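Local coordinates for conserved hypothetical protein (Agrobacterium tumefaciens, PDB 2FEX) that is of unknown function but belongs to the DJ-1/PfpI family and has a strand-to-helix turn consistent with a nucleophile elbow, at residues L67-W75 / A98-L107; V112-N121 / A144-G155. One frame throughout, in Å; residues are numbered along the deposited sequence.

Interaction 1: L67-W75 / A98-L107; sequences LVIPGGLSW and AGICAAASAL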
loop_
_atom_site.group_PDB
_atom_site.type_symbol
_atom_site.label_atom_id
_atom_site.label_comp_id
_atom_site.label_asym_id
_atom_site.label_seq_id
_atom_site.Cartn_x
_atom_site.Cartn_y
_atom_site.Cartn_z
ATOM N N LEU A 67 -0.921 4.334 17.917
ATOM C CA LEU A 67 -2.102 3.676 17.338
ATOM C C LEU A 67 -2.376 4.343 16.000
ATOM O O LEU A 67 -2.609 5.563 15.905
ATOM C CB LEU A 67 -3.292 3.900 18.254
ATOM C CG LEU A 67 -4.640 3.475 17.703
ATOM C CD1 LEU A 67 -4.619 1.913 17.563
ATOM C CD2 LEU A 67 -5.780 3.932 18.650
ATOM N N VAL A 68 -2.332 3.548 14.939
ATOM C CA VAL A 68 -2.452 4.082 13.558
ATOM C C VAL A 68 -3.671 3.444 12.938
ATOM O O VAL A 68 -3.789 2.209 12.936
ATOM C CB VAL A 68 -1.205 3.737 12.718
ATOM C CG1 VAL A 68 -1.406 4.150 11.255
ATOM C CG2 VAL A 68 0.027 4.442 13.322
ATOM N N ILE A 69 -4.593 4.286 12.476
ATOM C CA ILE A 69 -5.893 3.800 11.975
ATOM C C ILE A 69 -6.033 4.136 10.475
ATOM O O ILE A 69 -6.250 5.299 10.119
ATOM C CB ILE A 69 -7.067 4.364 12.810
ATOM C CG1 ILE A 69 -6.795 4.228 14.305
ATOM C CG2 ILE A 69 -8.360 3.684 12.372
ATOM C CD1 ILE A 69 -7.891 4.928 15.134
ATOM N N PRO A 70 -5.887 3.128 9.574
ATOM C CA PRO A 70 -6.113 3.415 8.148
ATOM C C PRO A 70 -7.618 3.613 7.857
ATOM O O PRO A 70 -8.513 3.100 8.603
ATOM C CB PRO A 70 -5.663 2.124 7.398
ATOM C CG PRO A 70 -5.844 1.010 8.513
ATOM C CD PRO A 70 -5.478 1.735 9.845
ATOM N N GLY A 71 -7.924 4.306 6.768
ATOM C CA GLY A 71 -9.298 4.387 6.316
ATOM C C GLY A 71 -9.741 3.172 5.539
ATOM O O GLY A 71 -9.118 2.081 5.656
ATOM N N GLY A 72 -10.830 3.343 4.758
ATOM C CA GLY A 72 -11.404 2.171 4.092
ATOM C C GLY A 72 -12.911 2.335 4.100
ATOM O O GLY A 72 -13.399 3.441 4.429
ATOM N N LEU A 73 -13.626 1.277 3.717
ATOM C CA LEU A 73 -15.070 1.499 3.375
ATOM C C LEU A 73 -16.031 1.215 4.519
ATOM O O LEU A 73 -17.268 1.337 4.350
ATOM C CB LEU A 73 -15.445 0.574 2.232
ATOM C CG LEU A 73 -14.640 0.793 0.961
ATOM C CD1 LEU A 73 -15.069 -0.209 -0.128
ATOM C CD2 LEU A 73 -14.701 2.241 0.405
ATOM N N SER A 74 -15.520 0.757 5.660
ATOM C CA SER A 74 -16.474 0.369 6.742
ATOM C C SER A 74 -17.376 1.518 7.181
ATOM O O SER A 74 -18.578 1.329 7.398
ATOM C CB SER A 74 -15.768 -0.275 7.974
ATOM O OG SER A 74 -14.837 0.642 8.538
ATOM N N TRP A 75 -16.791 2.714 7.270
ATOM C CA TRP A 75 -17.628 3.900 7.651
ATOM C C TRP A 75 -18.792 4.138 6.696
ATOM O O TRP A 75 -19.958 4.194 7.144
ATOM C CB TRP A 75 -16.728 5.123 7.862
ATOM C CG TRP A 75 -15.789 4.868 9.036
ATOM C CD1 TRP A 75 -16.030 5.104 10.379
ATOM C CD2 TRP A 75 -14.508 4.289 8.951
ATOM N NE1 TRP A 75 -14.966 4.669 11.128
ATOM C CE2 TRP A 75 -13.998 4.181 10.280
ATOM C CE3 TRP A 75 -13.717 3.831 7.880
ATOM C CZ2 TRP A 75 -12.701 3.638 10.555
ATOM C CZ3 TRP A 75 -12.453 3.266 8.138
ATOM C CH2 TRP A 75 -11.958 3.160 9.462
ATOM N N ALA A 98 -3.037 8.228 15.168
ATOM C CA ALA A 98 -2.896 8.755 13.780
ATOM C C ALA A 98 -4.070 8.151 13.016
ATOM O O ALA A 98 -4.349 6.918 13.140
ATOM C CB ALA A 98 -1.608 8.282 13.140
ATOM N N GLY A 99 -4.726 8.975 12.205
ATOM C CA GLY A 99 -5.836 8.483 11.385
ATOM C C GLY A 99 -5.780 9.137 10.026
ATOM O O GLY A 99 -5.517 10.335 9.922
ATOM N N ILE A 100 -6.032 8.316 8.999
ATOM C CA ILE A 100 -5.992 8.798 7.606
ATOM C C ILE A 100 -7.345 8.542 6.920
ATOM O O ILE A 100 -8.085 7.514 7.206
ATOM C CB ILE A 100 -4.783 8.158 6.882
ATOM C CG1 ILE A 100 -4.766 8.571 5.395
ATOM C CG2 ILE A 100 -4.858 6.589 7.009
ATOM C CD1 ILE A 100 -3.350 8.298 4.739
ATOM N N CYS A 101 -7.693 9.461 6.035
ATOM C CA CYS A 101 -8.851 9.289 5.148
ATOM C C CYS A 101 -10.152 9.186 6.011
ATOM O O CYS A 101 -10.366 10.016 6.941
ATOM C CB CYS A 101 -8.602 8.030 4.252
ATOM S SG CYS A 101 -9.705 7.762 2.834
ATOM N N ALA A 102 -11.003 8.177 5.748
ATOM C CA ALA A 102 -12.256 8.078 6.552
ATOM C C ALA A 102 -11.958 7.928 8.034
ATOM O O ALA A 102 -12.773 8.349 8.910
ATOM C CB ALA A 102 -13.165 6.920 6.048
ATOM N N ALA A 103 -10.791 7.334 8.343
ATOM C CA ALA A 103 -10.427 7.187 9.771
ATOM C C ALA A 103 -10.104 8.524 10.437
ATOM O O ALA A 103 -10.229 8.646 11.658
ATOM C CB ALA A 103 -9.258 6.159 9.941
ATOM N N ALA A 104 -9.641 9.494 9.654
ATOM C CA ALA A 104 -9.429 10.834 10.243
ATOM C C ALA A 104 -10.756 11.431 10.685
ATOM O O ALA A 104 -10.827 12.020 11.752
ATOM C CB ALA A 104 -8.729 11.800 9.241
ATOM N N SER A 105 -11.807 11.275 9.889
ATOM C CA SER A 105 -13.123 11.810 10.298
ATOM C C SER A 105 -13.670 10.996 11.488
ATOM O O SER A 105 -14.273 11.568 12.389
ATOM C CB SER A 105 -14.081 11.765 9.104
ATOM O OG SER A 105 -13.594 12.668 8.078
ATOM N N ALA A 106 -13.438 9.686 11.485
ATOM C CA ALA A 106 -13.819 8.905 12.655
ATOM C C ALA A 106 -13.125 9.407 13.930
ATOM O O ALA A 106 -13.791 9.495 14.998
ATOM C CB ALA A 106 -13.544 7.401 12.399
ATOM N N LEU A 107 -11.823 9.779 13.848
ATOM C CA LEU A 107 -11.144 10.379 15.007
ATOM C C LEU A 107 -11.833 11.683 15.416
ATOM O O LEU A 107 -12.017 11.933 16.590
ATOM C CB LEU A 107 -9.686 10.683 14.697
ATOM C CG LEU A 107 -8.779 9.465 14.603
ATOM C CD1 LEU A 107 -7.371 9.999 14.453
ATOM C CD2 LEU A 107 -8.869 8.580 15.920
#

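Interaction 2: V112-N121 / A144-G155; sequences VLNDVAHTGN and AVSDGGVVTAAG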
loop_
_atom_site.group_PDB
_atom_site.type_symbol
_atom_site.label_atom_id
_atom_site.label_comp_id
_atom_site.label_asym_id
_atom_site.label_seq_id
_atom_site.Cartn_x
_atom_site.Cartn_y
_atom_site.Cartn_z
ATOM N N VAL A 112 -11.205 13.932 19.619
ATOM C CA VAL A 112 -9.760 14.119 19.739
ATOM C C VAL A 112 -9.208 15.240 18.829
ATOM O O VAL A 112 -8.074 15.719 19.002
ATOM C CB VAL A 112 -9.022 12.777 19.504
ATOM C CG1 VAL A 112 -8.982 12.396 18.006
ATOM C CG2 VAL A 112 -7.652 12.825 20.109
ATOM N N LEU A 113 -9.998 15.630 17.816
ATOM C CA LEU A 113 -9.537 16.722 16.928
ATOM C C LEU A 113 -10.028 18.105 17.394
ATOM O O LEU A 113 -9.839 19.081 16.693
ATOM C CB LEU A 113 -9.981 16.473 15.480
ATOM C CG LEU A 113 -9.631 15.113 14.928
ATOM C CD1 LEU A 113 -10.042 14.972 13.431
ATOM C CD2 LEU A 113 -8.129 14.830 15.141
ATOM N N ASN A 114 -10.715 18.183 18.547
ATOM C CA ASN A 114 -11.352 19.472 18.932
ATOM C C ASN A 114 -10.360 20.610 19.227
ATOM O O ASN A 114 -10.694 21.793 19.038
ATOM C CB ASN A 114 -12.247 19.288 20.150
ATOM C CG ASN A 114 -13.528 18.483 19.855
ATOM O OD1 ASN A 114 -13.796 18.066 18.711
ATOM N ND2 ASN A 114 -14.316 18.210 20.938
ATOM N N ASP A 115 -9.183 20.221 19.732
ATOM C CA ASP A 115 -8.186 21.045 20.374
ATOM C C ASP A 115 -6.810 21.032 19.671
ATOM O O ASP A 115 -5.844 21.544 20.225
ATOM C CB ASP A 115 -8.003 20.472 21.798
ATOM C CG ASP A 115 -7.565 18.964 21.806
ATOM O OD1 ASP A 115 -7.960 18.099 20.926
ATOM O OD2 ASP A 115 -6.802 18.626 22.750
ATOM N N VAL A 116 -6.703 20.359 18.526
ATOM C CA VAL A 116 -5.426 20.241 17.828
ATOM C C VAL A 116 -5.585 20.563 16.367
ATOM O O VAL A 116 -6.655 20.327 15.781
ATOM C CB VAL A 116 -4.803 18.825 17.959
ATOM C CG1 VAL A 116 -4.426 18.578 19.446
ATOM C CG2 VAL A 116 -5.763 17.741 17.423
ATOM N N ALA A 117 -4.499 21.043 15.767
ATOM C CA ALA A 117 -4.467 21.259 14.322
ATOM C C ALA A 117 -4.576 19.876 13.660
ATOM O O ALA A 117 -4.026 18.885 14.175
ATOM C CB ALA A 117 -3.178 21.976 13.904
ATOM N N HIS A 118 -5.308 19.813 12.543
ATOM C CA HIS A 118 -5.550 18.507 11.872
ATOM C C HIS A 118 -6.038 18.759 10.445
ATOM O O HIS A 118 -6.283 19.899 10.053
ATOM C CB HIS A 118 -6.626 17.732 12.623
ATOM C CG HIS A 118 -7.941 18.470 12.700
ATOM N ND1 HIS A 118 -8.266 19.331 13.733
ATOM C CD2 HIS A 118 -8.973 18.515 11.826
ATOM C CE1 HIS A 118 -9.436 19.903 13.475
ATOM N NE2 HIS A 118 -9.882 19.434 12.314
ATOM N N THR A 119 -6.147 17.677 9.671
ATOM C CA THR A 119 -6.734 17.762 8.358
ATOM C C THR A 119 -7.537 16.456 8.147
ATOM O O THR A 119 -7.854 15.732 9.122
ATOM C CB THR A 119 -5.671 18.000 7.260
ATOM O OG1 THR A 119 -6.296 18.331 5.998
ATOM C CG2 THR A 119 -4.720 16.768 7.121
ATOM N N GLY A 120 -7.941 16.236 6.902
ATOM C CA GLY A 120 -8.832 15.084 6.606
ATOM C C GLY A 120 -9.051 15.072 5.109
ATOM O O GLY A 120 -8.372 15.808 4.319
ATOM N N ASN A 121 -10.023 14.281 4.678
ATOM C CA ASN A 121 -10.345 14.295 3.240
ATOM C C ASN A 121 -11.000 15.601 2.834
ATOM O O ASN A 121 -10.808 16.057 1.679
ATOM C CB ASN A 121 -11.285 13.142 2.916
ATOM C CG ASN A 121 -10.567 11.817 2.904
ATOM O OD1 ASN A 121 -9.344 11.764 2.687
ATOM N ND2 ASN A 121 -11.328 10.722 3.161
ATOM N N ALA A 144 -0.171 15.646 5.334
ATOM C CA ALA A 144 -0.562 15.292 6.710
ATOM C C ALA A 144 -0.247 16.400 7.703
ATOM O O ALA A 144 0.738 17.191 7.520
ATOM C CB ALA A 144 0.188 14.037 7.157
ATOM N N VAL A 145 -1.029 16.435 8.767
ATOM C CA VAL A 145 -0.815 17.375 9.860
ATOM C C VAL A 145 -0.498 16.603 11.149
ATOM O O VAL A 145 -1.057 15.507 11.412
ATOM C CB VAL A 145 -2.055 18.216 10.042
ATOM C CG1 VAL A 145 -1.996 19.100 11.357
ATOM C CG2 VAL A 145 -2.286 19.104 8.840
ATOM N N SER A 146 0.448 17.149 11.907
ATOM C CA SER A 146 0.781 16.600 13.229
ATOM C C SER A 146 0.718 17.701 14.284
ATOM O O SER A 146 1.446 18.729 14.178
ATOM C CB SER A 146 2.182 16.007 13.204
ATOM O OG SER A 146 2.465 15.430 14.469
ATOM N N ASP A 147 -0.065 17.472 15.321
ATOM C CA ASP A 147 -0.169 18.446 16.410
ATOM C C ASP A 147 -0.724 17.750 17.659
ATOM O O ASP A 147 -1.657 16.938 17.582
ATOM C CB ASP A 147 -1.114 19.581 16.018
ATOM C CG ASP A 147 -1.066 20.753 16.998
ATOM O OD1 ASP A 147 0.055 21.120 17.464
ATOM O OD2 ASP A 147 -2.129 21.291 17.333
ATOM N N GLY A 148 -0.164 18.082 18.821
ATOM C CA GLY A 148 -0.694 17.588 20.085
ATOM C C GLY A 148 -0.747 16.072 20.218
ATOM O O GLY A 148 -1.577 15.565 20.970
ATOM N N GLY A 149 0.148 15.377 19.516
ATOM C CA GLY A 149 0.177 13.886 19.539
ATOM C C GLY A 149 -0.877 13.238 18.676
ATOM O O GLY A 149 -1.187 12.052 18.843
ATOM N N VAL A 150 -1.443 13.998 17.735
ATOM C CA VAL A 150 -2.419 13.446 16.811
ATOM C C VAL A 150 -1.949 13.759 15.390
ATOM O O VAL A 150 -1.663 14.912 15.031
ATOM C CB VAL A 150 -3.818 14.125 17.051
ATOM C CG1 VAL A 150 -4.862 13.668 15.985
ATOM C CG2 VAL A 150 -4.323 13.813 18.478
ATOM N N VAL A 151 -1.876 12.723 14.569
ATOM C CA VAL A 151 -1.504 12.888 13.175
ATOM C C VAL A 151 -2.748 12.560 12.317
ATOM O O VAL A 151 -3.418 11.532 12.519
ATOM C CB VAL A 151 -0.356 11.925 12.793
ATOM C CG1 VAL A 151 -0.126 11.941 11.249
ATOM C CG2 VAL A 151 0.957 12.392 13.531
ATOM N N THR A 152 -3.049 13.424 11.357
ATOM C CA THR A 152 -4.165 13.200 10.462
ATOM C C THR A 152 -3.735 13.466 9.005
ATOM O O THR A 152 -2.782 14.183 8.752
ATOM C CB THR A 152 -5.394 14.089 10.840
ATOM O OG1 THR A 152 -4.948 15.451 10.965
ATOM C CG2 THR A 152 -6.048 13.558 12.167
ATOM N N ALA A 153 -4.464 12.848 8.069
ATOM C CA ALA A 153 -4.215 13.012 6.634
ATOM C C ALA A 153 -5.414 12.588 5.842
ATOM O O ALA A 153 -6.264 11.817 6.313
ATOM C CB ALA A 153 -3.038 12.128 6.236
ATOM N N ALA A 154 -5.452 13.111 4.609
ATOM C CA ALA A 154 -6.442 12.666 3.629
ATOM C C ALA A 154 -5.892 11.315 3.090
ATOM O O ALA A 154 -4.655 11.056 3.153
ATOM C CB ALA A 154 -6.488 13.684 2.531
ATOM N N GLY A 155 -6.785 10.537 2.497
ATOM C CA GLY A 155 -6.390 9.287 1.860
ATOM C C GLY A 155 -5.391 9.502 0.727
ATOM O O GLY A 155 -4.643 8.585 0.399
HETATM O O HOH W 1 -3.687 16.180 13.408
#

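Interaction 1: L67-W75 / A98-L107
Trp75 lies against the first two turns of helix 102-109, its indole bearing on a row of alanine methyls. Ala102 CB meets the six-membered ring at CE3 (3.6 Å) and Ala106 CB comes obliquely to the pyrrole side, 3.3 Å from NE1, while Ala103 CA sits over one face, offset toward the rim. Ser74 OG lies over the opposite face, also toward the rim. A first torsion of -64° sets the indole anti to its own carbonyl carbon and carries it to the helix.

Ile69 packs on the same helix from the sheet. Its CG2 meets Ala103 CB at 3.6 Å; the other branch, with CG1 anti to the carbonyl carbon (chi1 -47°), brings CD1 to Leu107 CD2, the two side chains crossing at a slant. Alongside this packing, residues 67-69 and 98-100 run parallel as neighbouring strands, joined by three backbone bonds: Ala98 N to Leu67 O, Ile69 N to Ala98 O and Ile100 N to Ile69 O (3.2 Å).

Cys101, at the N-cap with positive phi, forms the strained strand-to-helix turn that fits a nucleophile elbow. Small methyls along the helix let strand and indole pack closely, so apolar contact holds the helix behind the cysteine while backbone bonds hold the strand before it.

Interaction 2: V112-N121 / A144-G155
Thr152 and Asp147 each receive a backbone N-H of the irregular segment 112-121 on a side-chain oxygen. Thr119 N gives a bond of 2.8 Å to Thr152 OG1, at 164°, and Ala117 N one of 2.9 Å to Asp147 OD2, met on the anti side of the carboxylate. Farther along, Asn121 OD1 takes Gly155 N at 2.8 Å in the plane of its carbonyl.

Between these polar links, Val145 turns its two methyls to the loop: CG1 touches the Ala117 carbonyl, 3.5 Å from O, and CG2 meets Thr119 CG2 at 3.8 Å, the side chains crossing at a slant. Val150 forks likewise. With CG1 anti to the backbone N (chi1 174°), that methyl meets Leu113 CD2 at 3.6 Å, while CG2 reaches Val112 CG2. Leu113 CD2 also meets Thr152 CG2 tip to tip.

A water bridges the layers, within hydrogen-bonding distance of Ala117 O, Val150 O and Thr152 OG1. The loop's own shape is braced by His118, whose ND1 donates to Val116 O in the ring plane and whose NE2 bonds Tyr132 OH. A type I' turn from Asp147 to Val150 joins strands 145-147 and 150-153 of the hairpin.

Side-chain oxygens and a bridging water thus take up backbone groups of a loop that has no regular strand, holding it along the hairpin, with the Asn121 side chain touching Cys101.

From the N terminus, strand 66-69 leads into the loop that reaches Trp75; the chain then passes through helix 84-92 and returns in strand 96-100, where interaction 1 closes a loop with 22 residues between its segments. Helix 102-109 hands the chain to segment 112-121, and after another 22 residues the hairpin 145-153 closes interaction 2. The two loops follow in series, neither nested nor crossed. They meet in the central sheet, where strand 150-153 lies beside strand 96-100: Gly99 N probably bonds Val151 O, and Cys101 N Ala153 O. Strand 96-100, which ends at the putative elbow, is thus flanked by strand 66-69 on one side and strand 150-153 of the edge hairpin on the other.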